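Local coordinates for protein-tyrosine-phosphatase (PDB 2Z72) that probably removes phosphate from phosphotyrosine, as a cold-active, zinc-containing phosphatase of the calcineurin-like phosphoesterase family, at residues Ser312-Leu323 with Leu327-Asn338. Numbering follows the deposited sequence.
Sequences SGELLLLENNRL and LYDGTRETLQEN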
ATOM      1  N   SER A 312       7.892 -14.420   6.293  1.00 12.89           N
ATOM      2  CA  SER A 312       8.533 -14.318   4.975  1.00 13.42           C
ATOM      3  C   SER A 312       7.575 -13.607   4.027  1.00 11.05           C
ATOM      4  O   SER A 312       6.408 -13.447   4.332  1.00 12.04           O
ATOM      5  CB  SER A 312       8.884 -15.669   4.410  1.00 15.37           C
ATOM      6  OG  SER A 312       7.718 -16.422   4.184  1.00 18.06           O
ATOM      7  N   GLY A 313       8.089 -13.237   2.859  1.00 11.60           N
ATOM      8  CA  GLY A 313       7.279 -12.727   1.787  1.00 13.28           C
ATOM      9  C   GLY A 313       8.055 -12.817   0.502  1.00 11.49           C
ATOM     10  O   GLY A 313       9.217 -13.172   0.468  1.00 12.63           O
ATOM     11  N   GLU A 314       7.479 -12.471  -0.617  1.00 12.07           N
ATOM     12  CA  GLU A 314       7.857 -12.526  -1.957  1.00 10.66           C
ATOM     13  C   GLU A 314       7.323 -11.319  -2.708  1.00 10.30           C
ATOM     14  O   GLU A 314       6.386 -10.620  -2.288  1.00 10.87           O
ATOM     15  CB  GLU A 314       7.344 -13.814  -2.662  1.00 11.18           C
ATOM     16  CG  GLU A 314       7.823 -15.057  -1.904  1.00 12.22           C
ATOM     17  CD  GLU A 314       7.606 -16.347  -2.701  1.00 13.35           C
ATOM     18  OE1 GLU A 314       8.099 -17.402  -2.215  1.00 14.80           O
ATOM     19  OE2 GLU A 314       6.886 -16.321  -3.730  1.00 13.26           O
ATOM     20  N   LEU A 315       7.934 -11.105  -3.865  1.00 10.96           N
ATOM     21  CA  LEU A 315       7.495 -10.036  -4.779  1.00 10.79           C
ATOM     22  C   LEU A 315       7.406 -10.574  -6.177  1.00 11.29           C
ATOM     23  O   LEU A 315       7.876 -11.671  -6.525  1.00 11.85           O
ATOM     24  CB  LEU A 315       8.396  -8.822  -4.619  1.00 11.64           C
ATOM     25  CG  LEU A 315       9.910  -9.004  -4.783  1.00 13.23           C
ATOM     26  CD1 LEU A 315      10.346  -9.147  -6.232  1.00 15.81           C
ATOM     27  CD2 LEU A 315      10.611  -7.792  -4.152  1.00 15.04           C
ATOM     28  N   LEU A 316       6.821  -9.747  -7.046  1.00 11.21           N
ATOM     29  CA  LEU A 316       6.721  -9.963  -8.468  1.00 11.04           C
ATOM     30  C   LEU A 316       7.563  -8.918  -9.179  1.00 10.79           C
ATOM     31  O   LEU A 316       7.451  -7.727  -8.872  1.00 10.75           O
ATOM     32  CB  LEU A 316       5.251  -9.833  -8.903  1.00 11.48           C
ATOM     33  CG  LEU A 316       4.985  -9.829 -10.409  1.00 11.36           C
ATOM     34  CD1 LEU A 316       5.315 -11.208 -11.009  1.00 13.14           C
ATOM     35  CD2 LEU A 316       3.551  -9.453 -10.682  1.00 12.76           C
ATOM     36  N   LEU A 317       8.365  -9.360 -10.117  1.00 11.11           N
ATOM     37  CA  LEU A 317       9.158  -8.503 -10.966  1.00 11.40           C
ATOM     38  C   LEU A 317       8.640  -8.629 -12.387  1.00 11.35           C
ATOM     39  O   LEU A 317       8.494  -9.745 -12.885  1.00 13.27           O
ATOM     40  CB  LEU A 317      10.615  -8.872 -10.892  0.66 12.91           C
ATOM     41  CG  LEU A 317      11.614  -8.155 -11.785  0.66 13.92           C
ATOM     42  CD1 LEU A 317      11.677  -6.685 -11.534  0.66 14.03           C
ATOM     43  CD2 LEU A 317      13.002  -8.852 -11.576  0.66 16.33           C
ATOM     44  N   LEU A 318       8.381  -7.477 -13.007  1.00 11.56           N
ATOM     45  CA  LEU A 318       7.943  -7.430 -14.430  1.00 12.20           C
ATOM     46  C   LEU A 318       8.965  -6.654 -15.198  1.00 12.80           C
ATOM     47  O   LEU A 318       9.141  -5.416 -15.025  1.00 13.21           O
ATOM     48  CB  LEU A 318       6.568  -6.749 -14.549  1.00 12.78           C
ATOM     49  CG  LEU A 318       5.469  -7.323 -13.643  1.00 11.81           C
ATOM     50  CD1 LEU A 318       5.346  -6.630 -12.303  1.00 13.18           C
ATOM     51  CD2 LEU A 318       4.108  -7.253 -14.310  1.00 14.29           C
ATOM     52  N   GLU A 319       9.714  -7.318 -16.078  1.00 15.17           N
ATOM     53  CA  GLU A 319      10.827  -6.734 -16.772  1.00 17.29           C
ATOM     54  C   GLU A 319      11.149  -7.591 -17.999  1.00 18.20           C
ATOM     55  O   GLU A 319      11.017  -8.819 -17.866  1.00 17.72           O
ATOM     56  CB  GLU A 319      12.055  -6.715 -15.840  1.00 18.74           C
ATOM     57  CG  GLU A 319      13.243  -5.970 -16.319  1.00 20.97           C
ATOM     58  CD  GLU A 319      14.373  -5.815 -15.304  1.00 20.11           C
ATOM     59  OE1 GLU A 319      15.210  -4.910 -15.559  1.00 22.86           O
ATOM     60  OE2 GLU A 319      14.386  -6.598 -14.313  1.00 27.54           O
ATOM     61  N   ASN A 320      11.539  -6.974 -19.078  1.00 20.87           N
ATOM     62  CA  ASN A 320      11.928  -7.722 -20.277  1.00 24.97           C
ATOM     63  C   ASN A 320      10.886  -8.766 -20.704  1.00 25.61           C
ATOM     64  O   ASN A 320      11.243  -9.834 -21.194  1.00 30.30           O
ATOM     65  CB  ASN A 320      13.246  -8.448 -20.031  1.00 30.81           C
ATOM     66  CG  ASN A 320      14.404  -7.533 -19.682  1.00 30.77           C
ATOM     67  OD1 ASN A 320      14.535  -6.497 -20.350  1.00 39.06           O
ATOM     68  ND2 ASN A 320      15.240  -7.877 -18.697  1.00 40.43           N
ATOM     69  N   ASN A 321       9.626  -8.417 -20.580  1.00 25.73           N
ATOM     70  CA  ASN A 321       8.520  -9.271 -20.994  1.00 28.06           C
ATOM     71  C   ASN A 321       8.475 -10.608 -20.297  1.00 21.75           C
ATOM     72  O   ASN A 321       8.025 -11.614 -20.848  1.00 30.48           O
ATOM     73  CB  ASN A 321       8.634  -9.483 -22.498  1.00 40.12           C
ATOM     74  CG  ASN A 321       7.881  -8.263 -23.049  1.00 56.76           C
ATOM     75  OD1 ASN A 321       8.381  -7.293 -23.623  1.00 80.23           O
ATOM     76  ND2 ASN A 321       6.580  -8.440 -22.765  1.00 74.75           N
ATOM     77  N   ARG A 322       8.982 -10.594 -19.054  1.00 18.20           N
ATOM     78  CA  ARG A 322       8.918 -11.714 -18.155  1.00 15.65           C
ATOM     79  C   ARG A 322       8.104 -11.323 -16.904  1.00 14.47           C
ATOM     80  O   ARG A 322       8.118 -10.138 -16.518  1.00 14.81           O
ATOM     81  CB  ARG A 322      10.272 -12.207 -17.690  1.00 20.07           C
ATOM     82  CG  ARG A 322      11.118 -12.711 -18.851  1.00 23.97           C
ATOM     83  CD  ARG A 322      12.300 -13.501 -18.242  1.00 26.94           C
ATOM     84  NE  ARG A 322      13.196 -13.966 -19.246  1.00 33.69           N
ATOM     85  CZ  ARG A 322      14.170 -13.235 -19.783  1.00 37.05           C
ATOM     86  NH1 ARG A 322      14.376 -11.963 -19.418  1.00 52.14           N
ATOM     87  NH2 ARG A 322      14.929 -13.812 -20.703  1.00 54.29           N
ATOM     88  N   LEU A 323       7.537 -12.338 -16.307  1.00 13.53           N
ATOM     89  CA  LEU A 323       6.977 -12.246 -14.966  1.00 12.71           C
ATOM     90  C   LEU A 323       7.827 -13.131 -14.079  1.00 13.51           C
ATOM     91  O   LEU A 323       7.916 -14.332 -14.359  1.00 15.09           O
ATOM     92  CB  LEU A 323       5.518 -12.703 -14.909  1.00 13.66           C
ATOM     93  CG  LEU A 323       4.548 -11.975 -15.804  1.00 15.84           C
ATOM     94  CD1 LEU A 323       3.224 -12.724 -15.855  1.00 20.48           C
ATOM     95  CD2 LEU A 323       4.402 -10.570 -15.306  1.00 17.81           C
ATOM     96  N   LEU A 327      11.806 -14.580  -4.520  1.00 13.30           N
ATOM     97  CA  LEU A 327      11.640 -15.268  -3.254  1.00 13.03           C
ATOM     98  C   LEU A 327      12.322 -14.518  -2.094  1.00 12.85           C
ATOM     99  O   LEU A 327      13.257 -13.712  -2.286  1.00 13.21           O
ATOM    100  CB  LEU A 327      12.211 -16.705  -3.382  1.00 14.05           C
ATOM    101  CG  LEU A 327      11.381 -17.700  -4.203  1.00 14.23           C
ATOM    102  CD1 LEU A 327      11.688 -17.591  -5.667  1.00 16.50           C
ATOM    103  CD2 LEU A 327      11.660 -19.115  -3.727  1.00 16.50           C
ATOM    104  N   TYR A 328      11.910 -14.887  -0.883  1.00 12.61           N
ATOM    105  CA  TYR A 328      12.422 -14.262   0.328  1.00 12.47           C
ATOM    106  C   TYR A 328      13.900 -14.465   0.504  1.00 13.30           C
ATOM    107  O   TYR A 328      14.552 -13.641   1.178  1.00 14.51           O
ATOM    108  CB  TYR A 328      11.708 -14.829   1.556  1.00 13.06           C
ATOM    109  CG  TYR A 328      11.783 -14.018   2.815  1.00 12.70           C
ATOM    110  CD1 TYR A 328      12.202 -14.624   4.013  1.00 13.53           C
ATOM    111  CD2 TYR A 328      11.444 -12.665   2.856  1.00 13.37           C
ATOM    112  CE1 TYR A 328      12.277 -13.911   5.186  1.00 13.55           C
ATOM    113  CE2 TYR A 328      11.512 -11.948   4.040  1.00 12.29           C
ATOM    114  CZ  TYR A 328      11.939 -12.573   5.199  1.00 13.43           C
ATOM    115  OH  TYR A 328      11.956 -11.805   6.327  1.00 15.96           O
ATOM    116  N   ASP A 329      14.461 -15.568  -0.009  1.00 14.10           N
ATOM    117  CA  ASP A 329      15.882 -15.875   0.116  1.00 15.82           C
ATOM    118  C   ASP A 329      16.734 -15.188  -0.950  1.00 14.76           C
ATOM    119  O   ASP A 329      17.949 -15.423  -0.926  1.00 17.11           O
ATOM    120  CB  ASP A 329      16.077 -17.380   0.137  1.00 17.00           C
ATOM    121  CG  ASP A 329      15.848 -18.064  -1.175  1.00 19.81           C
ATOM    122  OD1 ASP A 329      16.102 -19.319  -1.146  1.00 21.42           O
ATOM    123  OD2 ASP A 329      15.425 -17.414  -2.156  1.00 16.99           O
ATOM    124  N   GLY A 330      16.101 -14.366  -1.829  1.00 13.64           N
ATOM    125  CA  GLY A 330      16.882 -13.621  -2.802  1.00 15.07           C
ATOM    126  C   GLY A 330      16.965 -14.340  -4.138  1.00 16.22           C
ATOM    127  O   GLY A 330      17.464 -13.775  -5.119  1.00 17.23           O
ATOM    128  N   THR A 331      16.471 -15.561  -4.214  1.00 15.48           N
ATOM    129  CA  THR A 331      16.416 -16.275  -5.504  1.00 16.78           C
ATOM    130  C   THR A 331      15.184 -15.849  -6.282  1.00 14.75           C
ATOM    131  O   THR A 331      14.276 -15.176  -5.742  1.00 15.11           O
ATOM    132  CB  THR A 331      16.396 -17.813  -5.327  1.00 16.94           C
ATOM    133  OG1 THR A 331      15.243 -18.255  -4.634  1.00 18.13           O
ATOM    134  CG2 THR A 331      17.630 -18.307  -4.570  1.00 18.79           C
ATOM    135  N   ARG A 332      15.117 -16.239  -7.554  1.00 17.29           N
ATOM    136  CA  ARG A 332      14.109 -15.862  -8.515  1.00 19.55           C
ATOM    137  C   ARG A 332      13.625 -17.084  -9.264  1.00 18.10           C
ATOM    138  O   ARG A 332      14.472 -17.946  -9.572  1.00 22.61           O
ATOM    139  CB  ARG A 332      14.688 -14.976  -9.617  1.00 29.96           C
ATOM    140  CG  ARG A 332      15.736 -14.055  -9.077  1.00 23.17           C
ATOM    141  CD  ARG A 332      14.712 -12.968  -8.348  1.00 10.20           C
ATOM    142  NE  ARG A 332      15.016 -11.857  -9.550  1.00 18.18           N
ATOM    143  CZ  ARG A 332      16.203 -11.278  -9.477  1.00 39.06           C
ATOM    144  NH1 ARG A 332      16.590 -10.358 -10.375  1.00 66.86           N
ATOM    145  NH2 ARG A 332      17.130 -11.496  -8.508  1.00 64.92           N
ATOM    146  N   GLU A 333      12.373 -17.132  -9.667  1.00 17.25           N
ATOM    147  CA  GLU A 333      11.781 -18.158 -10.519  1.00 19.66           C
ATOM    148  C   GLU A 333      10.897 -17.497 -11.538  1.00 17.69           C
ATOM    149  O   GLU A 333      10.034 -16.701 -11.194  1.00 18.03           O
ATOM    150  CB  GLU A 333      10.959 -19.118  -9.645  1.00 22.28           C
ATOM    151  CG  GLU A 333      11.941 -19.855  -8.748  1.00 37.85           C
ATOM    152  CD  GLU A 333      11.508 -21.107  -8.074  1.00 42.33           C
ATOM    153  OE1 GLU A 333      12.071 -21.340  -6.967  1.00 51.94           O
ATOM    154  OE2 GLU A 333      10.655 -21.808  -8.683  1.00 45.95           O
ATOM    155  N   THR A 334      11.048 -17.863 -12.781  1.00 17.46           N
ATOM    156  CA  THR A 334      10.233 -17.247 -13.824  1.00 16.43           C
ATOM    157  C   THR A 334       8.836 -17.864 -13.830  1.00 16.75           C
ATOM    158  O   THR A 334       8.798 -19.086 -13.895  1.00 21.09           O
ATOM    159  CB  THR A 334      10.924 -17.386 -15.197  1.00 21.38           C
ATOM    160  OG1 THR A 334      12.162 -16.651 -15.063  1.00 22.18           O
ATOM    161  CG2 THR A 334      10.161 -16.703 -16.285  1.00 19.11           C
ATOM    162  N   LEU A 335       7.805 -17.036 -13.842  1.00 15.75           N
ATOM    163  CA  LEU A 335       6.441 -17.521 -13.976  1.00 16.21           C
ATOM    164  C   LEU A 335       6.000 -17.589 -15.413  1.00 16.78           C
ATOM    165  O   LEU A 335       5.292 -18.491 -15.853  1.00 17.52           O
ATOM    166  CB  LEU A 335       5.429 -16.663 -13.212  1.00 16.70           C
ATOM    167  CG  LEU A 335       5.705 -16.481 -11.713  1.00 18.45           C
ATOM    168  CD1 LEU A 335       4.694 -15.588 -11.062  1.00 25.93           C
ATOM    169  CD2 LEU A 335       5.728 -17.835 -11.014  1.00 29.43           C
ATOM    170  N   GLN A 336       6.409 -16.576 -16.202  1.00 17.18           N
ATOM    171  CA  GLN A 336       6.020 -16.443 -17.602  1.00 17.21           C
ATOM    172  C   GLN A 336       7.186 -15.785 -18.321  1.00 17.78           C
ATOM    173  O   GLN A 336       7.742 -14.790 -17.865  1.00 17.13           O
ATOM    174  CB  GLN A 336       4.722 -15.631 -17.816  1.00 19.36           C
ATOM    175  CG  GLN A 336       4.090 -15.782 -19.197  1.00 23.67           C
ATOM    176  CD  GLN A 336       2.864 -14.930 -19.372  1.00 19.63           C
ATOM    177  OE1 GLN A 336       2.991 -13.708 -19.549  1.00 24.10           O
ATOM    178  NE2 GLN A 336       1.663 -15.483 -19.358  1.00 24.68           N
ATOM    179  N   GLU A 337       7.504 -16.309 -19.520  1.00 23.36           N
ATOM    180  CA  GLU A 337       8.465 -15.565 -20.355  1.00 26.37           C
ATOM    181  C   GLU A 337       7.962 -15.519 -21.757  1.00 33.05           C
ATOM    182  O   GLU A 337       7.463 -16.499 -22.338  1.00 32.18           O
ATOM    183  CB  GLU A 337       9.820 -16.113 -20.214  1.00 38.47           C
ATOM    184  CG  GLU A 337      10.144 -17.573 -20.414  1.00 40.38           C
ATOM    185  CD  GLU A 337      11.650 -17.588 -20.039  1.00 53.26           C
ATOM    186  OE1 GLU A 337      12.196 -18.659 -19.711  1.00 65.97           O
ATOM    187  OE2 GLU A 337      12.245 -16.473 -20.075  1.00 51.09           O
ATOM    188  N   ASN A 338       8.225 -14.316 -22.270  1.00 34.62           N
ATOM    189  CA  ASN A 338       7.467 -13.750 -23.407  1.00 50.88           C
ATOM    190  C   ASN A 338       5.953 -13.931 -23.231  1.00 63.15           C
ATOM    191  O   ASN A 338       5.317 -13.055 -22.617  1.00 81.15           O
ATOM    192  CB  ASN A 338       8.013 -14.335 -24.710  1.00 61.64           C
ATOM    193  CG  ASN A 338       9.445 -13.841 -24.863  1.00 69.82           C
ATOM    194  OD1 ASN A 338      10.352 -14.676 -24.915  1.00 89.59           O
ATOM    195  ND2 ASN A 338       9.601 -12.523 -24.928  1.00 68.33           N
TER
HETATM  196  O   HOH W   1      10.096 -17.102  -0.454  1.00 14.69           O
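Leu323 O takes two backbone N-H groups at once, from Leu335 N at 2.8 Å and from Gln336 N at 3.3 Å. The Gln336 N-H lies in the carbonyl plane, on a lone pair. Leu323 N returns a hydrogen bond to Gln336 O at 2.9 Å. Leu323 CD1 packs along the aliphatic part of Gln336, 3.8 Å from its CB; NE2 of Gln336 hydrogen-bonds to Asn341 OD1. In the neighbouring non-hydrogen-bonded pair, the side chains of Arg322 and Glu337 run side by side. Arg322 CG is anti to the carbonyl carbon (chi1 -62°), and the extended chain carries NE to Glu337 OE2 at 2.8 Å. This salt bridge lies at the guanidinium edge, with the guanidinium and carboxylate planes 61° apart. A leucine in place of Arg322 would probably leave the Glu337 carboxylate without this charged mate and freer to turn. At the far end, Ser312 CA lies over the face of the Tyr328 ring, 3.6 Å from its centroid, a CH-pi contact. A water joins Glu314 OE1 to Tyr328 N; the same carboxylate oxygen forms a salt bridge with Arg325. Leu335 and Gln336 together opposite Leu323 form a classic beta bulge, where the chain turns a corner after strand 332-334, in its hairpin with strand 322-326.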